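Local coordinates for fiber protein (Raptor siadenovirus a, PDB 5FJL) that forms the trimeric head domain of the viral fibre and probably attaches the adenovirus to a receptor on the host cell, at residues L45-N53 with T85-S93; T95-E105 with T143-K154. All blocks are in the same frame, centred on the assembly; numbering follows the deposited sequence. Where two conformers were deposited one is given.

Interaction 1. Residues L45-N53 with T85-S93; sequences LTKSGGVIN and TFKGADFKS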
loop_
_atom_site.group_PDB
_atom_site.type_symbol
_atom_site.label_atom_id
_atom_site.label_comp_id
_atom_site.label_asym_id
_atom_site.label_seq_id
_atom_site.Cartn_x
_atom_site.Cartn_y
_atom_site.Cartn_z
ATOM N N LEU A 45 -8.962 22.307 7.613
ATOM C CA LEU A 45 -10.005 22.191 8.630
ATOM C C LEU A 45 -11.053 21.195 8.171
ATOM O O LEU A 45 -11.475 21.237 7.005
ATOM C CB LEU A 45 -10.694 23.541 8.915
ATOM C CG LEU A 45 -10.026 24.516 9.912
ATOM C CD1 LEU A 45 -10.257 24.078 11.336
ATOM C CD2 LEU A 45 -8.583 24.683 9.658
ATOM N N THR A 46 -11.501 20.352 9.077
ATOM C CA THR A 46 -12.627 19.447 8.828
ATOM C C THR A 46 -13.946 20.112 9.262
ATOM O O THR A 46 -13.941 21.166 9.940
ATOM C CB THR A 46 -12.484 18.156 9.633
ATOM O OG1 THR A 46 -12.532 18.486 11.019
ATOM C CG2 THR A 46 -11.150 17.431 9.362
ATOM N N LYS A 47 -15.069 19.499 8.920
ATOM C CA LYS A 47 -16.396 20.071 9.258
ATOM C C LYS A 47 -16.587 20.242 10.733
ATOM O O LYS A 47 -17.237 21.211 11.138
ATOM C CB LYS A 47 -17.535 19.257 8.690
ATOM C CG LYS A 47 -17.613 19.391 7.194
ATOM C CD LYS A 47 -18.941 18.890 6.618
ATOM C CE LYS A 47 -19.052 17.404 6.634
ATOM N NZ LYS A 47 -20.464 16.951 6.398
ATOM N N SER A 48 -16.023 19.371 11.559
ATOM C CA SER A 48 -16.201 19.444 13.008
ATOM C C SER A 48 -15.186 20.403 13.643
ATOM O O SER A 48 -15.165 20.534 14.876
ATOM C CB SER A 48 -16.089 18.066 13.662
ATOM O OG SER A 48 -14.771 17.547 13.545
ATOM N N GLY A 49 -14.336 21.023 12.836
ATOM C CA GLY A 49 -13.309 21.936 13.342
ATOM C C GLY A 49 -11.965 21.345 13.660
ATOM O O GLY A 49 -11.090 22.009 14.305
ATOM N N GLY A 50 -11.691 20.126 13.234
ATOM C CA GLY A 50 -10.412 19.477 13.415
ATOM C C GLY A 50 -9.395 20.061 12.447
ATOM O O GLY A 50 -9.750 20.509 11.344
ATOM N N VAL A 51 -8.134 20.080 12.860
ATOM C CA VAL A 51 -7.042 20.553 12.022
ATOM C C VAL A 51 -6.184 19.363 11.602
ATOM O O VAL A 51 -5.743 18.593 12.468
ATOM C CB VAL A 51 -6.165 21.581 12.773
ATOM C CG1 VAL A 51 -4.971 22.035 11.936
ATOM C CG2 VAL A 51 -7.013 22.772 13.207
ATOM N N ILE A 52 -5.965 19.235 10.303
ATOM C CA ILE A 52 -5.071 18.245 9.680
ATOM C C ILE A 52 -3.854 19.011 9.203
ATOM O O ILE A 52 -3.959 19.799 8.291
ATOM C CB ILE A 52 -5.696 17.558 8.421
ATOM C CG1 ILE A 52 -6.961 16.758 8.744
ATOM C CG2 ILE A 52 -4.669 16.645 7.729
ATOM C CD1 ILE A 52 -7.705 16.358 7.481
ATOM N N ASN A 53 -2.699 18.747 9.766
ATOM C CA ASN A 53 -1.464 19.393 9.322
ATOM C C ASN A 53 -0.773 18.497 8.339
ATOM O O ASN A 53 -0.842 17.249 8.454
ATOM C CB ASN A 53 -0.542 19.636 10.519
ATOM C CG ASN A 53 -1.112 20.667 11.451
ATOM O OD1 ASN A 53 -1.317 21.798 11.078
ATOM N ND2 ASN A 53 -1.541 20.214 12.613
ATOM N N THR A 85 -7.648 11.258 14.100
ATOM C CA THR A 85 -9.034 10.883 14.349
ATOM C C THR A 85 -9.999 11.829 13.662
ATOM O O THR A 85 -9.897 13.060 13.760
ATOM C CB THR A 85 -9.304 10.859 15.861
ATOM O OG1 THR A 85 -8.470 9.848 16.454
ATOM C CG2 THR A 85 -10.771 10.587 16.204
ATOM N N PHE A 86 -10.930 11.223 12.941
ATOM C CA PHE A 86 -12.055 11.921 12.318
ATOM C C PHE A 86 -13.341 11.484 12.997
ATOM O O PHE A 86 -13.488 10.316 13.387
ATOM C CB PHE A 86 -12.144 11.603 10.825
ATOM C CG PHE A 86 -10.966 12.089 10.045
ATOM C CD1 PHE A 86 -9.762 11.402 10.047
ATOM C CD2 PHE A 86 -11.011 13.301 9.386
ATOM C CE1 PHE A 86 -8.654 11.890 9.376
ATOM C CE2 PHE A 86 -9.921 13.786 8.682
ATOM C CZ PHE A 86 -8.738 13.095 8.671
ATOM N N LYS A 87 -14.289 12.386 13.105
ATOM C CA LYS A 87 -15.607 12.089 13.620
ATOM C C LYS A 87 -16.542 11.716 12.485
ATOM O O LYS A 87 -16.349 12.169 11.354
ATOM C CB LYS A 87 -16.186 13.335 14.318
ATOM C CG LYS A 87 -15.369 13.796 15.501
ATOM C CD LYS A 87 -16.054 14.976 16.212
ATOM C CE LYS A 87 -17.344 14.577 16.969
ATOM N NZ LYS A 87 -17.319 13.587 18.123
ATOM N N GLY A 88 -17.626 10.999 12.780
ATOM C CA GLY A 88 -18.669 10.823 11.771
ATOM C C GLY A 88 -19.131 12.120 11.112
ATOM O O GLY A 88 -19.405 12.173 9.908
ATOM N N ALA A 89 -19.185 13.183 11.912
ATOM C CA ALA A 89 -19.578 14.502 11.457
ATOM C C ALA A 89 -18.653 15.098 10.420
ATOM O O ALA A 89 -19.048 16.072 9.765
ATOM C CB ALA A 89 -19.686 15.451 12.634
ATOM N N ASP A 90 -17.436 14.558 10.265
ATOM C CA ASP A 90 -16.500 15.064 9.285
ATOM C C ASP A 90 -16.772 14.548 7.869
ATOM O O ASP A 90 -16.204 15.050 6.911
ATOM C CB ASP A 90 -15.071 14.696 9.669
ATOM C CG ASP A 90 -14.602 15.370 10.924
ATOM O OD1 ASP A 90 -15.022 16.533 11.140
ATOM O OD2 ASP A 90 -13.792 14.784 11.684
ATOM N N PHE A 91 -17.617 13.514 7.740
ATOM C CA PHE A 91 -17.862 12.897 6.452
ATOM C C PHE A 91 -19.044 13.560 5.759
ATOM O O PHE A 91 -19.925 14.138 6.424
ATOM C CB PHE A 91 -18.115 11.405 6.636
ATOM C CG PHE A 91 -16.892 10.634 7.079
ATOM C CD1 PHE A 91 -16.597 10.521 8.432
ATOM C CD2 PHE A 91 -16.039 10.095 6.147
ATOM C CE1 PHE A 91 -15.474 9.838 8.847
ATOM C CE2 PHE A 91 -14.898 9.404 6.548
ATOM C CZ PHE A 91 -14.615 9.293 7.903
ATOM N N LYS A 92 -19.089 13.465 4.440
ATOM C CA LYS A 92 -20.267 13.963 3.699
ATOM C C LYS A 92 -21.500 13.210 4.165
ATOM O O LYS A 92 -22.571 13.818 4.430
ATOM C CB LYS A 92 -20.058 13.834 2.202
ATOM C CG LYS A 92 -21.239 14.373 1.400
ATOM C CD LYS A 92 -20.872 14.439 -0.069
ATOM C CE LYS A 92 -22.073 14.831 -0.927
ATOM N NZ LYS A 92 -22.198 16.313 -0.926
ATOM N N SER A 93 -21.386 11.906 4.275
ATOM C CA SER A 93 -22.359 11.043 4.839
ATOM C C SER A 93 -21.667 10.165 5.885
ATOM O O SER A 93 -20.623 9.605 5.602
ATOM C CB SER A 93 -22.941 10.174 3.688
ATOM O OG SER A 93 -23.549 9.009 4.202
HETATM O O HOH W 1 -11.921 16.352 12.691
HETATM O O HOH W 2 -14.704 17.376 7.147
HETATM O O HOH W 3 -21.412 17.249 9.438
#
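S48 sets its hydroxyl against the carboxylate of D90: OG donates to OD1 over 2.6 Å, meeting it on the syn side and 15° out of the carboxylate plane. The same oxygen takes a second proton from the backbone, S48 N lying 3.0 Å from D90 OD1. A chi1 of 66° on S48 puts OG between its own N and C, which lets one residue offer both donors to one acceptor. T46 OG1 lies 3.2 Å from D90 OD1, and a water joins T46 OG1 to D90 OD2. Within its own segment D90 OD2 accepts K87 N at 2.8 Å from above the carboxylate plane, so both carboxylate oxygens are engaged and the rotation of the group is restrained.

The donors sit on a type I beta turn, T46 to G49, in the hairpin that joins strand 38-45 to strand 51-59; D90 ends the 3-10 segment 88-90 that follows strand 78-87. In the fibre head the contact therefore joins this turn to the loop after strand 78-87 mainly by side chains, I52 and F86 meeting from the strands themselves; no backbone bridge links the two segments.

K47 reaches along the loop, its chain bent at chi3, and NZ donates to F91 O at 2.9 Å from above the carbonyl plane, 48° out of it. Waters bridge K47 N to D90 O and K47 NZ to A89 O.

Next to the polar group, where T46 CG2 and I52 meet F86, lies an apolar patch. I52 CD1 meets F86 CE2 at 3.6 Å, near the ring plane at its edge, and the two side chains cross at about a right angle. T46 CG2 comes to 3.9 Å from F86 CE2, obliquely to the ring, and L104 touches both T46 and I52.

Interaction 2. Residues T95-E105 with T143-K154; sequences TLKDELLIPLE and TPFLVVLRSESK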
loop_
_atom_site.group_PDB
_atom_site.type_symbol
_atom_site.label_atom_id
_atom_site.label_comp_id
_atom_site.label_asym_id
_atom_site.label_seq_id
_atom_site.Cartn_x
_atom_site.Cartn_y
_atom_site.Cartn_z
ATOM N N THR A 95 -22.674 7.240 7.030
ATOM C CA THR A 95 -22.828 5.810 6.858
ATOM C C THR A 95 -21.509 5.177 6.459
ATOM O O THR A 95 -20.763 5.761 5.660
ATOM C CB THR A 95 -23.867 5.482 5.772
ATOM O OG1 THR A 95 -25.042 6.270 6.000
ATOM C CG2 THR A 95 -24.187 3.996 5.814
ATOM N N LEU A 96 -21.257 3.991 6.980
ATOM C CA LEU A 96 -20.007 3.275 6.737
ATOM C C LEU A 96 -20.018 2.573 5.368
ATOM O O LEU A 96 -19.952 1.341 5.277
ATOM C CB LEU A 96 -19.711 2.329 7.895
ATOM C CG LEU A 96 -18.351 1.614 7.927
ATOM C CD1 LEU A 96 -17.228 2.574 7.654
ATOM C CD2 LEU A 96 -18.163 0.890 9.270
ATOM N N LYS A 97 -20.047 3.402 4.344
ATOM C CA LYS A 97 -20.070 2.968 2.963
ATOM C C LYS A 97 -18.689 2.471 2.541
ATOM O O LYS A 97 -17.690 2.687 3.242
ATOM C CB LYS A 97 -20.450 4.158 2.061
ATOM C CG LYS A 97 -21.788 4.820 2.376
ATOM C CD LYS A 97 -21.981 6.128 1.605
ATOM C CE LYS A 97 -21.116 7.292 2.103
ATOM N NZ LYS A 97 -21.156 7.571 3.575
ATOM N N ASP A 98 -18.609 1.889 1.356
ATOM C CA ASP A 98 -17.285 1.484 0.829
ATOM C C ASP A 98 -16.516 2.613 0.103
ATOM O O ASP A 98 -15.370 2.431 -0.352
ATOM C CB ASP A 98 -17.401 0.211 -0.012
ATOM C CG ASP A 98 -18.177 0.400 -1.275
ATOM O OD1 ASP A 98 -18.370 1.508 -1.767
ATOM O OD2 ASP A 98 -18.614 -0.656 -1.810
ATOM N N GLU A 99 -17.114 3.803 0.043
ATOM C CA GLU A 99 -16.491 5.011 -0.455
ATOM C C GLU A 99 -16.901 6.097 0.516
ATOM O O GLU A 99 -18.111 6.293 0.739
ATOM C CB GLU A 99 -17.024 5.451 -1.833
ATOM C CG GLU A 99 -16.844 4.576 -3.033
ATOM C CD GLU A 99 -17.732 5.019 -4.226
ATOM O OE1 GLU A 99 -18.619 5.908 -4.097
ATOM O OE2 GLU A 99 -17.523 4.466 -5.311
ATOM N N LEU A 100 -15.937 6.829 1.056
ATOM C CA LEU A 100 -16.223 7.884 2.022
ATOM C C LEU A 100 -15.550 9.164 1.580
ATOM O O LEU A 100 -14.426 9.160 1.068
ATOM C CB LEU A 100 -15.669 7.461 3.385
ATOM C CG LEU A 100 -16.209 6.174 3.978
ATOM C CD1 LEU A 100 -15.398 5.811 5.200
ATOM C CD2 LEU A 100 -17.659 6.382 4.362
ATOM N N LEU A 101 -16.219 10.297 1.820
ATOM C CA LEU A 101 -15.754 11.616 1.412
ATOM C C LEU A 101 -15.640 12.535 2.613
ATOM O O LEU A 101 -16.596 12.677 3.357
ATOM C CB LEU A 101 -16.740 12.254 0.418
ATOM C CG LEU A 101 -16.974 11.509 -0.890
ATOM C CD1 LEU A 101 -17.807 12.364 -1.836
ATOM C CD2 LEU A 101 -15.701 11.134 -1.595
ATOM N N ILE A 102 -14.485 13.156 2.786
ATOM C CA ILE A 102 -14.259 14.110 3.873
ATOM C C ILE A 102 -13.974 15.457 3.221
ATOM O O ILE A 102 -12.884 15.688 2.722
ATOM C CB ILE A 102 -13.055 13.652 4.744
ATOM C CG1 ILE A 102 -13.306 12.255 5.337
ATOM C CG2 ILE A 102 -12.791 14.679 5.839
ATOM C CD1 ILE A 102 -12.063 11.580 5.915
ATOM N N PRO A 103 -14.957 16.385 3.254
ATOM C CA PRO A 103 -14.707 17.690 2.655
ATOM C C PRO A 103 -13.839 18.548 3.572
ATOM O O PRO A 103 -14.045 18.517 4.802
ATOM C CB PRO A 103 -16.135 18.287 2.537
ATOM C CG PRO A 103 -16.877 17.614 3.582
ATOM C CD PRO A 103 -16.345 16.199 3.660
ATOM N N LEU A 104 -12.896 19.258 3.003
ATOM C CA LEU A 104 -11.918 20.029 3.763
ATOM C C LEU A 104 -12.005 21.504 3.391
ATOM O O LEU A 104 -12.585 21.867 2.356
ATOM C CB LEU A 104 -10.522 19.473 3.496
ATOM C CG LEU A 104 -10.324 17.993 3.901
ATOM C CD1 LEU A 104 -9.024 17.494 3.322
ATOM C CD2 LEU A 104 -10.383 17.797 5.392
ATOM N N GLU A 105 -11.416 22.347 4.217
ATOM C CA GLU A 105 -11.199 23.756 3.898
ATOM C C GLU A 105 -9.767 24.108 4.197
ATOM O O GLU A 105 -9.216 23.654 5.198
ATOM C CB GLU A 105 -12.114 24.620 4.769
ATOM C CG GLU A 105 -13.579 24.478 4.427
ATOM C CD GLU A 105 -14.507 25.476 5.115
ATOM O OE1 GLU A 105 -14.039 26.496 5.661
ATOM O OE2 GLU A 105 -15.739 25.227 5.068
ATOM N N THR A 143 -13.301 22.482 -4.133
ATOM C CA THR A 143 -13.339 22.018 -2.737
ATOM C C THR A 143 -12.300 20.876 -2.577
ATOM O O THR A 143 -12.340 19.906 -3.337
ATOM C CB THR A 143 -14.698 21.467 -2.373
ATOM O OG1 THR A 143 -15.700 22.481 -2.593
ATOM C CG2 THR A 143 -14.752 21.004 -0.910
ATOM N N PRO A 144 -11.403 20.983 -1.606
ATOM C CA PRO A 144 -10.502 19.843 -1.266
ATOM C C PRO A 144 -11.265 18.737 -0.554
ATOM O O PRO A 144 -12.098 18.994 0.326
ATOM C CB PRO A 144 -9.446 20.460 -0.332
ATOM C CG PRO A 144 -10.042 21.736 0.145
ATOM C CD PRO A 144 -11.165 22.142 -0.727
ATOM N N PHE A 145 -10.958 17.487 -0.930
ATOM C CA PHE A 145 -11.502 16.317 -0.273
ATOM C C PHE A 145 -10.396 15.321 0.071
ATOM O O PHE A 145 -9.394 15.221 -0.641
ATOM C CB PHE A 145 -12.460 15.564 -1.195
ATOM C CG PHE A 145 -13.842 16.157 -1.259
ATOM C CD1 PHE A 145 -14.100 17.165 -2.144
ATOM C CD2 PHE A 145 -14.860 15.683 -0.462
ATOM C CE1 PHE A 145 -15.387 17.707 -2.218
ATOM C CE2 PHE A 145 -16.139 16.210 -0.523
ATOM C CZ PHE A 145 -16.383 17.222 -1.411
ATOM N N LEU A 146 -10.619 14.620 1.165
ATOM C CA LEU A 146 -9.931 13.332 1.423
ATOM C C LEU A 146 -10.924 12.222 1.192
ATOM O O LEU A 146 -12.018 12.220 1.760
ATOM C CB LEU A 146 -9.412 13.306 2.860
ATOM C CG LEU A 146 -8.710 12.001 3.304
ATOM C CD1 LEU A 146 -7.547 11.633 2.395
ATOM C CD2 LEU A 146 -8.231 12.100 4.753
ATOM N N VAL A 147 -10.579 11.276 0.328
ATOM C CA VAL A 147 -11.455 10.183 -0.048
ATOM C C VAL A 147 -10.888 8.904 0.528
ATOM O O VAL A 147 -9.664 8.702 0.455
ATOM C CB VAL A 147 -11.526 10.051 -1.580
ATOM C CG1 VAL A 147 -12.405 8.878 -1.995
ATOM C CG2 VAL A 147 -11.997 11.379 -2.192
ATOM N N VAL A 148 -11.756 8.081 1.110
ATOM C CA VAL A 148 -11.334 6.807 1.693
ATOM C C VAL A 148 -12.100 5.717 0.988
ATOM O O VAL A 148 -13.336 5.768 0.915
ATOM C CB VAL A 148 -11.614 6.742 3.193
ATOM C CG1 VAL A 148 -11.097 5.451 3.819
ATOM C CG2 VAL A 148 -11.012 7.941 3.921
ATOM N N LEU A 149 -11.381 4.721 0.463
ATOM C CA LEU A 149 -12.006 3.580 -0.200
ATOM C C LEU A 149 -11.821 2.338 0.626
ATOM O O LEU A 149 -10.724 2.052 1.099
ATOM C CB LEU A 149 -11.421 3.340 -1.571
ATOM C CG LEU A 149 -11.462 4.499 -2.549
ATOM C CD1 LEU A 149 -10.915 4.022 -3.896
ATOM C CD2 LEU A 149 -12.881 4.979 -2.764
ATOM N N ARG A 150 -12.891 1.592 0.844
ATOM C CA ARG A 150 -12.912 0.416 1.686
ATOM C C ARG A 150 -13.400 -0.788 0.909
ATOM O O ARG A 150 -13.967 -0.642 -0.193
ATOM C CB ARG A 150 -13.849 0.638 2.871
ATOM C CG ARG A 150 -13.500 1.819 3.772
ATOM C CD ARG A 150 -14.543 2.056 4.847
ATOM N NE ARG A 150 -14.754 0.847 5.608
ATOM C CZ ARG A 150 -15.828 0.082 5.567
ATOM N NH1 ARG A 150 -16.883 0.406 4.824
ATOM N NH2 ARG A 150 -15.868 -1.058 6.264
ATOM N N SER A 151 -13.204 -1.964 1.481
ATOM C CA SER A 151 -13.647 -3.226 0.861
ATOM C C SER A 151 -15.124 -3.518 1.044
ATOM O O SER A 151 -15.792 -4.039 0.116
ATOM C CB SER A 151 -12.884 -4.411 1.436
ATOM O OG SER A 151 -13.423 -5.619 0.901
ATOM N N GLU A 152 -15.659 -3.225 2.230
ATOM C CA GLU A 152 -17.000 -3.718 2.610
ATOM C C GLU A 152 -17.915 -2.704 3.281
ATOM O O GLU A 152 -17.662 -2.316 4.438
ATOM C CB GLU A 152 -16.857 -4.923 3.528
ATOM C CG GLU A 152 -18.122 -5.777 3.576
ATOM C CD GLU A 152 -18.095 -6.807 4.691
ATOM O OE1 GLU A 152 -17.008 -7.387 4.965
ATOM O OE2 GLU A 152 -19.170 -7.016 5.304
ATOM N N SER A 153 -19.000 -2.336 2.612
ATOM C CA SER A 153 -20.002 -1.437 3.192
ATOM C C SER A 153 -20.750 -2.089 4.354
ATOM O O SER A 153 -20.925 -3.314 4.383
ATOM C CB SER A 153 -20.995 -0.941 2.144
ATOM O OG SER A 153 -21.806 -2.012 1.729
ATOM N N LYS A 154 -21.111 -1.259 5.335
ATOM C CA LYS A 154 -21.883 -1.686 6.498
ATOM C C LYS A 154 -23.031 -0.710 6.651
ATOM O O LYS A 154 -22.863 0.500 6.432
ATOM C CB LYS A 154 -21.048 -1.644 7.788
ATOM C CG LYS A 154 -19.730 -2.396 7.753
ATOM C CD LYS A 154 -19.925 -3.893 7.786
ATOM C CE LYS A 154 -18.555 -4.540 7.787
ATOM N NZ LYS A 154 -18.656 -6.014 7.807
HETATM O O HOH W 4 -18.995 -2.971 -0.352
#
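L100 and V148 exchange two backbone bonds, L100 N to V148 O and V148 N to L100 O, the first lying in the carbonyl plane at 2.8 Å. I102 and L146 form the next hydrogen-bonded pair, and L104 N donates to P144 O. Further toward the D98 and L96 end, R150 N donates to D98 O in a nearly straight bond, and K154 N to L96 O.

Among apolar contacts, I102 and L146 run alongside each other, I102 CD1 4.0 Å from L146 CD2. On the other face L101 CD2 rests 3.8 Å from V147 CG2, and P103 CB comes 3.7 Å from F145 CE2, obliquely to the ring.

The charged end centres on R150. Its NH1 donates to K97 O at 2.9 Å, with that oxygen in the guanidinium plane but the donor 64° out of the carbonyl plane. L96 CD1 lies over one guanidinium face, offset toward its rim, 3.5 Å from R150 CZ; CG of L96 stands anti to its N (chi1 -172°), carrying the branch over the group. NE makes a salt bridge to E130, and F121 adds a cation-pi contact. R129 of the second subunit donates to R150 O and D98 O.

With the segment axes 4.7 Å apart and 155° between directions, strands 99-103 and 144-149 form an antiparallel ladder of the fibre head's beta-sandwich; its face of E99, L101, F145 and L149, like the D98-R150 end, meets the second subunit.

In the fold
Interactions 1 and 2 follow each other along the chain, with centres about 11 Å apart. Strand 99-103 links them: K92 N probably donates to L101 O, and F91 CE2 packs 3.5 Å from I102 CG1. At the end of segment 95-105, L45 N probably hydrogen-bonds to E105 O. Interaction 1, burying 366 Å², sets an exposed rim of K47, S48 and A89 beside buried T46, I52, F86 and D90, and holds a hairpin turn to a loop through bonds round one carboxylate. Interaction 2, burying 1013 Å², relies on backbone pairing, with a buried apolar face of L100, I102, L146 and V148 and a charged end at R150. It also meets the second subunit more widely, eight residues against one.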